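Local structure of nucleoporin NUP116 (Candida glabrata, 3NF5) at residues A[135-140]-A[149-154]; A[47-52]-A[97-102]; A[14-19]-A[65-70]. The protein probably serves as a structural constituent of the nuclear pore complex, the piece described here being its C-terminal, pore-targeting domain. One frame throughout, in Å; residues are numbered along the deposited sequence.

From the N terminus, the edge strand 16-19 is the first to be engaged: interaction 3 brings the 65-70 turn back onto it and so closes a loop of 45 residues. Within that loop runs strand 47-51, whose partner 97-101 arrives only later, so interactions 2 and 3 cross along the chain and interlock; Ile49 CG2 meets Val70 CG1 where they touch. Interaction 1 follows in series, a hairpin closed over eight residues. It joins interaction 2 through strands 147-152 and 97-101, neighbours in the same sheet, and through the salt bridge from Glu139 to Arg98. Together the three contacts span the six-stranded sheet from one outermost strand to the other.

Interaction 1: A[135-140]-A[149-154]; sequences HTHFES and CFTVDH
The carbonyl oxygen of Cys149 is gripped by two successive amides of the facing strand, Glu139 N at 2.9 Å and Ser140 N at the same distance. This double grip is the signature of a classic beta bulge: Glu139 and Ser140 together face one residue, and the register shifts by one beyond the Phe138-Phe150 pair. Cys149 N returns an almost straight bond to Ser140 O (N-H...O 178°), while His137 and Thr151 exchange backbone bonds farther along. Beyond the strand pairing, the imidazole of His137 turns to Asp153, and NE2 gives a hydrogen bond to OD2 at 3.0 Å. The carboxylate oxygen lies in the ring plane, at the ring's edge, yet is itself met from above the carboxylate plane, the two planes being 47° apart. The ring owes its direction to a chi1 of -57°, which sets CG opposite the carbonyl carbon. His137 CB rests 3.4 Å from Thr151 OG1. Glu139 reaches across Thr151, its OE2 3.8 Å from the CG2 methyl, before its carboxylate pairs with Arg98. On the other face of the hairpin, Thr136 sets CB 3.8 Å from Phe150 CD1, and its hydroxyl is tied to Ile133 O. Water 1 accepts from Asp153 N and bonds weakly to His135 O, linking the backbones just before one strand begins and just after the other ends. In the fold this is the terminal beta hairpin: strand 137-142 is outermost within the chain, strand 147-152 lies against strand 97-101, and Phe138 packs on Leu130 and Lys131 of helix 122-132.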
loop_
_atom_site.group_PDB
_atom_site.type_symbol
_atom_site.label_atom_id
_atom_site.label_comp_id
_atom_site.label_asym_id
_atom_site.label_seq_id
_atom_site.Cartn_x
_atom_site.Cartn_y
_atom_site.Cartn_z
ATOM N N HIS A 135 7.891 3.743 13.302
ATOM C CA HIS A 135 6.775 2.762 13.296
ATOM C C HIS A 135 6.819 1.867 12.112
ATOM O O HIS A 135 5.799 1.404 11.645
ATOM C CB HIS A 135 5.436 3.473 13.323
ATOM C CG HIS A 135 5.166 4.165 14.612
ATOM N ND1 HIS A 135 4.844 3.466 15.762
ATOM C CD2 HIS A 135 5.164 5.477 14.942
ATOM C CE1 HIS A 135 4.660 4.330 16.746
ATOM N NE2 HIS A 135 4.844 5.552 16.273
ATOM N N THR A 136 8.022 1.628 11.613
ATOM C CA THR A 136 8.229 0.760 10.513
ATOM C C THR A 136 9.318 -0.178 10.987
ATOM O O THR A 136 10.080 0.186 11.849
ATOM C CB THR A 136 8.704 1.525 9.227
ATOM O OG1 THR A 136 10.008 2.080 9.448
ATOM C CG2 THR A 136 7.747 2.581 8.846
ATOM N N HIS A 137 9.304 -1.393 10.473
ATOM C CA HIS A 137 10.393 -2.350 10.527
ATOM C C HIS A 137 10.957 -2.660 9.132
ATOM O O HIS A 137 10.455 -3.554 8.371
ATOM C CB HIS A 137 9.901 -3.645 11.180
ATOM C CG HIS A 137 9.330 -3.452 12.555
ATOM N ND1 HIS A 137 10.107 -3.095 13.632
ATOM C CD2 HIS A 137 8.060 -3.550 13.022
ATOM C CE1 HIS A 137 9.343 -3.003 14.710
ATOM N NE2 HIS A 137 8.095 -3.295 14.369
ATOM N N PHE A 138 12.010 -1.932 8.779
ATOM C CA PHE A 138 12.722 -2.076 7.468
ATOM C C PHE A 138 13.019 -3.505 7.179
ATOM O O PHE A 138 13.507 -4.192 8.056
ATOM C CB PHE A 138 14.030 -1.252 7.506
ATOM C CG PHE A 138 14.816 -1.289 6.252
ATOM C CD1 PHE A 138 14.666 -0.280 5.308
ATOM C CD2 PHE A 138 15.698 -2.292 5.999
ATOM C CE1 PHE A 138 15.375 -0.301 4.113
ATOM C CE2 PHE A 138 16.450 -2.302 4.816
ATOM C CZ PHE A 138 16.275 -1.271 3.875
ATOM N N GLU A 139 12.676 -3.988 5.981
ATOM C CA GLU A 139 13.102 -5.313 5.554
ATOM C C GLU A 139 14.145 -5.184 4.435
ATOM O O GLU A 139 15.257 -5.736 4.540
ATOM C CB GLU A 139 11.957 -6.222 5.062
ATOM C CG GLU A 139 11.074 -6.777 6.143
ATOM C CD GLU A 139 10.183 -7.965 5.626
ATOM O OE1 GLU A 139 9.760 -7.929 4.437
ATOM O OE2 GLU A 139 9.942 -8.926 6.448
ATOM N N SER A 140 13.821 -4.500 3.364
ATOM C CA SER A 140 14.780 -4.412 2.258
ATOM C C SER A 140 14.611 -3.180 1.372
ATOM O O SER A 140 13.524 -2.590 1.325
ATOM C CB SER A 140 14.622 -5.631 1.384
ATOM O OG SER A 140 13.370 -5.612 0.703
ATOM N N CYS A 149 10.748 -2.416 0.940
ATOM C CA CYS A 149 9.842 -3.289 1.669
ATOM C C CYS A 149 10.061 -3.157 3.153
ATOM O O CYS A 149 11.211 -3.160 3.631
ATOM C CB CYS A 149 10.068 -4.742 1.310
ATOM S SG CYS A 149 9.682 -5.179 -0.363
ATOM N N PHE A 150 8.949 -3.103 3.893
ATOM C CA PHE A 150 8.990 -3.039 5.351
ATOM C C PHE A 150 7.700 -3.617 5.970
ATOM O O PHE A 150 6.698 -3.845 5.263
ATOM C CB PHE A 150 9.176 -1.603 5.786
ATOM C CG PHE A 150 8.039 -0.693 5.427
ATOM C CD1 PHE A 150 7.070 -0.339 6.383
ATOM C CD2 PHE A 150 7.947 -0.175 4.133
ATOM C CE1 PHE A 150 5.999 0.543 6.053
ATOM C CE2 PHE A 150 6.941 0.663 3.797
ATOM C CZ PHE A 150 5.942 1.057 4.762
ATOM N N THR A 151 7.747 -3.883 7.265
ATOM C CA THR A 151 6.560 -4.316 8.012
ATOM C C THR A 151 6.194 -3.283 9.052
ATOM O O THR A 151 7.024 -2.426 9.452
ATOM C CB THR A 151 6.708 -5.704 8.650
ATOM O OG1 THR A 151 7.712 -5.687 9.661
ATOM C CG2 THR A 151 7.066 -6.742 7.638
ATOM N N VAL A 152 4.921 -3.354 9.439
ATOM C CA VAL A 152 4.346 -2.541 10.482
ATOM C C VAL A 152 3.642 -3.518 11.400
ATOM O O VAL A 152 3.094 -4.508 10.953
ATOM C CB VAL A 152 3.443 -1.485 9.856
ATOM C CG1 VAL A 152 4.266 -0.532 8.991
ATOM C CG2 VAL A 152 2.355 -2.099 8.955
ATOM N N ASP A 153 3.771 -3.330 12.695
ATOM C CA ASP A 153 3.046 -4.100 13.719
ATOM C C ASP A 153 1.510 -3.889 13.712
ATOM O O ASP A 153 0.684 -4.827 13.878
ATOM C CB ASP A 153 3.564 -3.670 15.091
ATOM C CG ASP A 153 5.005 -3.969 15.303
ATOM O OD1 ASP A 153 5.489 -4.945 14.721
ATOM O OD2 ASP A 153 5.668 -3.247 16.102
ATOM N N HIS A 154 1.125 -2.641 13.532
ATOM C CA HIS A 154 -0.286 -2.239 13.476
ATOM C C HIS A 154 -0.369 -1.184 12.358
ATOM O O HIS A 154 0.150 -0.075 12.525
ATOM C CB HIS A 154 -0.727 -1.647 14.837
ATOM C CG HIS A 154 -0.616 -2.605 15.984
ATOM N ND1 HIS A 154 -1.539 -3.604 16.209
ATOM C CD2 HIS A 154 0.351 -2.779 16.906
ATOM C CE1 HIS A 154 -1.166 -4.329 17.246
ATOM N NE2 HIS A 154 -0.009 -3.862 17.676
HETATM O O HOH W 1 5.469 -1.151 13.446
#

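Interaction 2: A[47-52]-A[97-102]; sequences GKIEFL and ARISCY
Strands 47-51 and 97-101 run antiparallel at 165°, their axes 4.6 Å apart at closest approach, and Lys48-Ser100 and Glu50-Arg98 are the hydrogen-bonded pairs. They are central neighbours in the six-stranded antiparallel sheet of this Nup98-type C-terminal domain; the nearest ends of the two segments lie 45 residues apart, so no tight hairpin joins them. One face of the pair is apolar. Ile49 and Ile99 lie side by side and point the same way, CG1 to CG1 at 3.7 Å. With CG1 anti to the backbone N (chi1 -175°), Ile49 also brings that atom to 3.8 Å from Ala97 CB, and Phe51 touches the same methyl obliquely through CD2. The small sheet of strands 70-73 and 76-79 covers this face: Ile49 packs on Val70 and Phe72, Ile99 on Val77.

The other face is polar. Lys48, extended beyond CG, rises from this face, and Glu50 leans back along the strand so that its OE1 meets Lys48 NZ in a salt bridge at 2.7 Å, on the syn side but well out of the carboxylate plane. Glu50 OE2 instead receives hydrogen bonds from two waters. Water 2 links it to Ser100 OG, while water 3 accepts from Arg98 NH1 at the edge of the guanidinium. Glu50 and Arg98 are thus connected through solvent, Glu50 OE2 standing 5.1 Å from Arg98 NH1; Arg98 NE forms a salt bridge with Glu139 OE1. Leu52 CD1 lies over one guanidinium face, offset toward its rim. At the far end, the Tyr102 ring lies over Gly47 in a CH-pi contact, with Gly47 CA 3.8 Å from the ring centroid and 21° off its normal.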
loop_
_atom_site.group_PDB
_atom_site.type_symbol
_atom_site.label_atom_id
_atom_site.label_comp_id
_atom_site.label_asym_id
_atom_site.label_seq_id
_atom_site.Cartn_x
_atom_site.Cartn_y
_atom_site.Cartn_z
ATOM N N GLY A 47 2.637 0.455 -5.322
ATOM C CA GLY A 47 2.946 -0.314 -4.097
ATOM C C GLY A 47 1.814 -1.237 -3.739
ATOM O O GLY A 47 0.790 -1.293 -4.424
ATOM N N LYS A 48 2.001 -1.949 -2.635
ATOM C CA LYS A 48 0.962 -2.824 -2.113
ATOM C C LYS A 48 1.084 -2.999 -0.603
ATOM O O LYS A 48 2.145 -2.824 -0.008
ATOM C CB LYS A 48 0.990 -4.197 -2.749
ATOM C CG LYS A 48 2.277 -5.022 -2.636
ATOM C CD LYS A 48 2.159 -6.400 -3.296
ATOM C CE LYS A 48 3.507 -7.146 -3.362
ATOM N NZ LYS A 48 3.252 -8.535 -3.847
ATOM N N ILE A 49 -0.035 -3.394 -0.017
ATOM C CA ILE A 49 -0.032 -3.833 1.380
ATOM C C ILE A 49 -0.606 -5.260 1.508
ATOM O O ILE A 49 -1.609 -5.620 0.865
ATOM C CB ILE A 49 -0.778 -2.808 2.266
ATOM C CG1 ILE A 49 -0.649 -3.225 3.749
ATOM C CG2 ILE A 49 -2.158 -2.615 1.798
ATOM C CD1 ILE A 49 -1.086 -2.148 4.734
ATOM N N GLU A 50 0.109 -6.065 2.290
ATOM C CA GLU A 50 -0.164 -7.541 2.478
ATOM C C GLU A 50 -0.321 -7.691 4.010
ATOM O O GLU A 50 0.632 -7.593 4.741
ATOM C CB GLU A 50 0.965 -8.393 1.907
ATOM C CG GLU A 50 1.041 -8.278 0.374
ATOM C CD GLU A 50 2.374 -8.669 -0.214
ATOM O OE1 GLU A 50 2.402 -9.112 -1.397
ATOM O OE2 GLU A 50 3.398 -8.497 0.460
ATOM N N PHE A 51 -1.555 -7.815 4.460
ATOM C CA PHE A 51 -1.861 -7.965 5.863
ATOM C C PHE A 51 -1.444 -9.364 6.319
ATOM O O PHE A 51 -1.754 -10.356 5.675
ATOM C CB PHE A 51 -3.336 -7.713 6.122
ATOM C CG PHE A 51 -3.718 -6.314 5.896
ATOM C CD1 PHE A 51 -4.152 -5.906 4.651
ATOM C CD2 PHE A 51 -3.523 -5.388 6.881
ATOM C CE1 PHE A 51 -4.449 -4.585 4.421
ATOM C CE2 PHE A 51 -3.782 -4.070 6.670
ATOM C CZ PHE A 51 -4.260 -3.658 5.422
ATOM N N LEU A 52 -0.703 -9.414 7.398
ATOM C CA LEU A 52 -0.069 -10.652 7.829
ATOM C C LEU A 52 -0.860 -11.306 8.950
ATOM O O LEU A 52 -0.674 -12.465 9.204
ATOM C CB LEU A 52 1.343 -10.388 8.232
ATOM C CG LEU A 52 2.190 -9.852 7.107
ATOM C CD1 LEU A 52 3.572 -9.476 7.655
ATOM C CD2 LEU A 52 2.322 -10.854 6.002
ATOM N N ALA A 97 1.321 -6.023 8.961
ATOM C CA ALA A 97 1.264 -5.925 7.491
ATOM C C ALA A 97 2.679 -5.749 6.930
ATOM O O ALA A 97 3.577 -5.338 7.638
ATOM C CB ALA A 97 0.323 -4.784 7.034
ATOM N N ARG A 98 2.865 -6.116 5.680
ATOM C CA ARG A 98 4.109 -5.903 4.979
ATOM C C ARG A 98 3.678 -4.993 3.859
ATOM O O ARG A 98 2.677 -5.299 3.080
ATOM C CB ARG A 98 4.685 -7.195 4.423
ATOM C CG ARG A 98 5.858 -7.017 3.490
ATOM C CD ARG A 98 6.559 -8.338 3.086
ATOM N NE ARG A 98 7.242 -9.013 4.203
ATOM C CZ ARG A 98 6.869 -10.160 4.758
ATOM N NH1 ARG A 98 5.784 -10.843 4.341
ATOM N NH2 ARG A 98 7.591 -10.625 5.767
ATOM N N ILE A 99 4.440 -3.909 3.763
ATOM C CA ILE A 99 4.216 -2.878 2.720
ATOM C C ILE A 99 5.381 -2.809 1.720
ATOM O O ILE A 99 6.559 -2.837 2.108
ATOM C CB ILE A 99 3.952 -1.543 3.410
ATOM C CG1 ILE A 99 2.706 -1.695 4.335
ATOM C CG2 ILE A 99 3.746 -0.404 2.297
ATOM C CD1 ILE A 99 2.307 -0.541 5.169
ATOM N N SER A 100 5.065 -2.804 0.429
ATOM C CA SER A 100 6.078 -2.648 -0.612
ATOM C C SER A 100 5.758 -1.341 -1.399
ATOM O O SER A 100 4.628 -1.127 -1.758
ATOM C CB SER A 100 6.081 -3.845 -1.577
ATOM O OG SER A 100 6.256 -5.113 -0.906
ATOM N N CYS A 101 6.761 -0.496 -1.588
ATOM C CA CYS A 101 6.671 0.776 -2.374
ATOM C C CYS A 101 7.656 0.702 -3.566
ATOM O O CYS A 101 8.820 0.280 -3.415
ATOM C CB CYS A 101 7.027 1.927 -1.492
ATOM S SG CYS A 101 5.945 2.204 -0.115
ATOM N N TYR A 102 7.158 1.028 -4.765
ATOM C CA TYR A 102 7.909 0.795 -6.003
ATOM C C TYR A 102 8.505 2.112 -6.472
ATOM O O TYR A 102 7.968 3.152 -6.182
ATOM C CB TYR A 102 6.950 0.241 -7.083
ATOM C CG TYR A 102 6.154 -0.975 -6.676
ATOM C CD1 TYR A 102 6.720 -1.990 -5.915
ATOM C CD2 TYR A 102 4.876 -1.160 -7.159
ATOM C CE1 TYR A 102 5.992 -3.137 -5.607
ATOM C CE2 TYR A 102 4.119 -2.307 -6.883
ATOM C CZ TYR A 102 4.665 -3.269 -6.087
ATOM O OH TYR A 102 3.912 -4.377 -5.832
HETATM O O HOH W 2 3.898 -5.897 0.516
HETATM O O HOH W 3 4.168 -10.828 1.871
#

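Interaction 3: A[14-19]-A[65-70]; sequences ENYYIS and ICDDLV
Tyr16 leaves strand 16-19 toward the 65-69 helical turn, and its CB already rests 3.9 Å from Cys66 CB. The ring begins against that cysteine: Tyr16 CG and CD1 stay close to the same CB, and the sulfur stands obliquely to the ring, 5.5 Å from Cys66 SG to the centroid. Next along, Tyr16 CE1 comes to 3.6 Å from Asp67 N and lies near Val70 O, the acceptor for Asp67 N inside the turn. Across the ring, CD2 and CE2 run beneath Asp67, whose CB sits over the face in a CH-pi contact, 26° off the normal and offset toward the rim. At the tip, Tyr16 OH makes a weak hydrogen bond to Asp67 OD1 at 2.9 Å, the carboxylate plane tilted 33° from the ring; the same OH is also hydrogen-bonded to Phe72 N, so it bridges the turn and strand 70-73. A chi1 of -77° turns the Tyr16 ring away from the carbonyl carbon, so that it meets Cys66 near its base and Asp67 toward its tip. Two residues on, Ile18 completes the contact, its CB 3.9 Å from Cys66 SG and its CD1 4.0 Å from Ile65 CD1. Val41 of the neighbouring strand 40-43 receives Ile65 and Cys66 as well. The arrangement is that of a short helical segment packed on one face of an antiparallel sheet beside its edge strand, with a wider, pi-type turn in which Val70 N reaches Ile65 O.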
loop_
_atom_site.group_PDB
_atom_site.type_symbol
_atom_site.label_atom_id
_atom_site.label_comp_id
_atom_site.label_asym_id
_atom_site.label_seq_id
_atom_site.Cartn_x
_atom_site.Cartn_y
_atom_site.Cartn_z
ATOM N N GLU A 14 -7.797 1.544 -13.395
ATOM C CA GLU A 14 -6.692 0.702 -13.750
ATOM C C GLU A 14 -5.835 0.642 -12.462
ATOM O O GLU A 14 -6.020 1.402 -11.487
ATOM C CB GLU A 14 -5.932 1.358 -14.942
ATOM N N ASN A 15 -4.877 -0.225 -12.440
ATOM C CA ASN A 15 -3.889 -0.160 -11.352
ATOM C C ASN A 15 -4.274 -0.822 -10.006
ATOM O O ASN A 15 -3.460 -1.627 -9.521
ATOM C CB ASN A 15 -3.401 1.270 -11.075
ATOM C CG ASN A 15 -3.022 2.030 -12.331
ATOM O OD1 ASN A 15 -3.636 3.071 -12.655
ATOM N ND2 ASN A 15 -2.021 1.528 -13.037
ATOM N N TYR A 16 -5.436 -0.523 -9.405
ATOM C CA TYR A 16 -5.748 -1.143 -8.075
ATOM C C TYR A 16 -6.265 -2.540 -8.226
ATOM O O TYR A 16 -6.975 -2.849 -9.148
ATOM C CB TYR A 16 -6.768 -0.371 -7.214
ATOM C CG TYR A 16 -6.176 0.808 -6.555
ATOM C CD1 TYR A 16 -5.574 0.706 -5.318
ATOM C CD2 TYR A 16 -6.185 2.052 -7.176
ATOM C CE1 TYR A 16 -5.017 1.789 -4.685
ATOM C CE2 TYR A 16 -5.550 3.152 -6.578
ATOM C CZ TYR A 16 -5.000 3.015 -5.327
ATOM O OH TYR A 16 -4.404 4.067 -4.679
ATOM N N TYR A 17 -5.967 -3.337 -7.232
ATOM C CA TYR A 17 -6.470 -4.667 -7.150
ATOM C C TYR A 17 -6.583 -5.046 -5.675
ATOM O O TYR A 17 -5.937 -4.466 -4.836
ATOM C CB TYR A 17 -5.599 -5.659 -7.919
ATOM C CG TYR A 17 -4.202 -5.789 -7.407
ATOM C CD1 TYR A 17 -3.860 -6.785 -6.488
ATOM C CD2 TYR A 17 -3.201 -4.900 -7.804
ATOM C CE1 TYR A 17 -2.558 -6.906 -5.999
ATOM C CE2 TYR A 17 -1.927 -5.018 -7.339
ATOM C CZ TYR A 17 -1.613 -6.021 -6.419
ATOM O OH TYR A 17 -0.367 -6.137 -5.960
ATOM N N ILE A 18 -7.438 -6.025 -5.410
ATOM C CA ILE A 18 -7.640 -6.557 -4.051
ATOM C C ILE A 18 -7.811 -8.075 -4.138
ATOM O O ILE A 18 -8.495 -8.539 -5.051
ATOM C CB ILE A 18 -8.852 -5.903 -3.400
ATOM C CG1 ILE A 18 -8.912 -6.184 -1.907
ATOM C CG2 ILE A 18 -10.156 -6.330 -4.071
ATOM C CD1 ILE A 18 -9.969 -5.301 -1.169
ATOM N N SER A 19 -7.217 -8.797 -3.175
ATOM C CA SER A 19 -7.262 -10.298 -3.042
ATOM C C SER A 19 -7.474 -10.646 -1.581
ATOM O O SER A 19 -6.797 -10.105 -0.735
ATOM C CB SER A 19 -5.946 -10.884 -3.520
ATOM O OG SER A 19 -5.884 -12.306 -3.325
ATOM N N ILE A 65 -12.208 0.328 0.064
ATOM C CA ILE A 65 -10.908 -0.102 0.484
ATOM C C ILE A 65 -9.819 0.365 -0.499
ATOM O O ILE A 65 -8.898 1.116 -0.108
ATOM C CB ILE A 65 -10.819 -1.639 0.688
ATOM C CG1 ILE A 65 -11.814 -2.119 1.740
ATOM C CG2 ILE A 65 -9.369 -2.017 1.073
ATOM C CD1 ILE A 65 -11.877 -3.624 1.856
ATOM N N CYS A 66 -9.919 -0.048 -1.759
ATOM C CA CYS A 66 -8.972 0.451 -2.781
ATOM C C CYS A 66 -9.200 1.921 -3.125
ATOM O O CYS A 66 -10.322 2.319 -3.493
ATOM C CB CYS A 66 -9.131 -0.323 -4.082
ATOM S SG CYS A 66 -8.793 -2.066 -3.985
ATOM N N ASP A 67 -8.129 2.701 -3.041
ATOM C CA ASP A 67 -8.075 4.133 -3.443
ATOM C C ASP A 67 -8.940 5.115 -2.613
ATOM O O ASP A 67 -9.321 6.197 -3.076
ATOM C CB ASP A 67 -8.340 4.272 -4.937
ATOM C CG ASP A 67 -7.615 5.456 -5.584
ATOM O OD1 ASP A 67 -6.533 5.924 -5.156
ATOM O OD2 ASP A 67 -8.156 5.882 -6.600
ATOM N N ASP A 68 -9.192 4.756 -1.365
ATOM C CA ASP A 68 -9.815 5.624 -0.362
ATOM C C ASP A 68 -9.188 5.264 1.004
ATOM O O ASP A 68 -8.404 5.994 1.507
ATOM C CB ASP A 68 -11.341 5.449 -0.388
ATOM C CG ASP A 68 -12.067 6.211 0.701
ATOM O OD1 ASP A 68 -11.392 6.737 1.624
ATOM O OD2 ASP A 68 -13.341 6.214 0.681
ATOM N N LEU A 69 -9.482 4.097 1.558
ATOM C CA LEU A 69 -8.807 3.682 2.787
ATOM C C LEU A 69 -7.308 3.374 2.551
ATOM O O LEU A 69 -6.498 3.592 3.404
ATOM C CB LEU A 69 -9.449 2.418 3.336
ATOM C CG LEU A 69 -10.862 2.624 3.922
ATOM C CD1 LEU A 69 -11.304 1.263 4.511
ATOM C CD2 LEU A 69 -10.813 3.719 4.990
ATOM N N VAL A 70 -6.990 2.806 1.405
ATOM C CA VAL A 70 -5.636 2.407 1.052
ATOM C C VAL A 70 -5.324 3.078 -0.274
ATOM O O VAL A 70 -6.008 2.809 -1.281
ATOM C CB VAL A 70 -5.461 0.876 0.895
ATOM C CG1 VAL A 70 -3.990 0.572 0.547
ATOM C CG2 VAL A 70 -5.882 0.115 2.175
#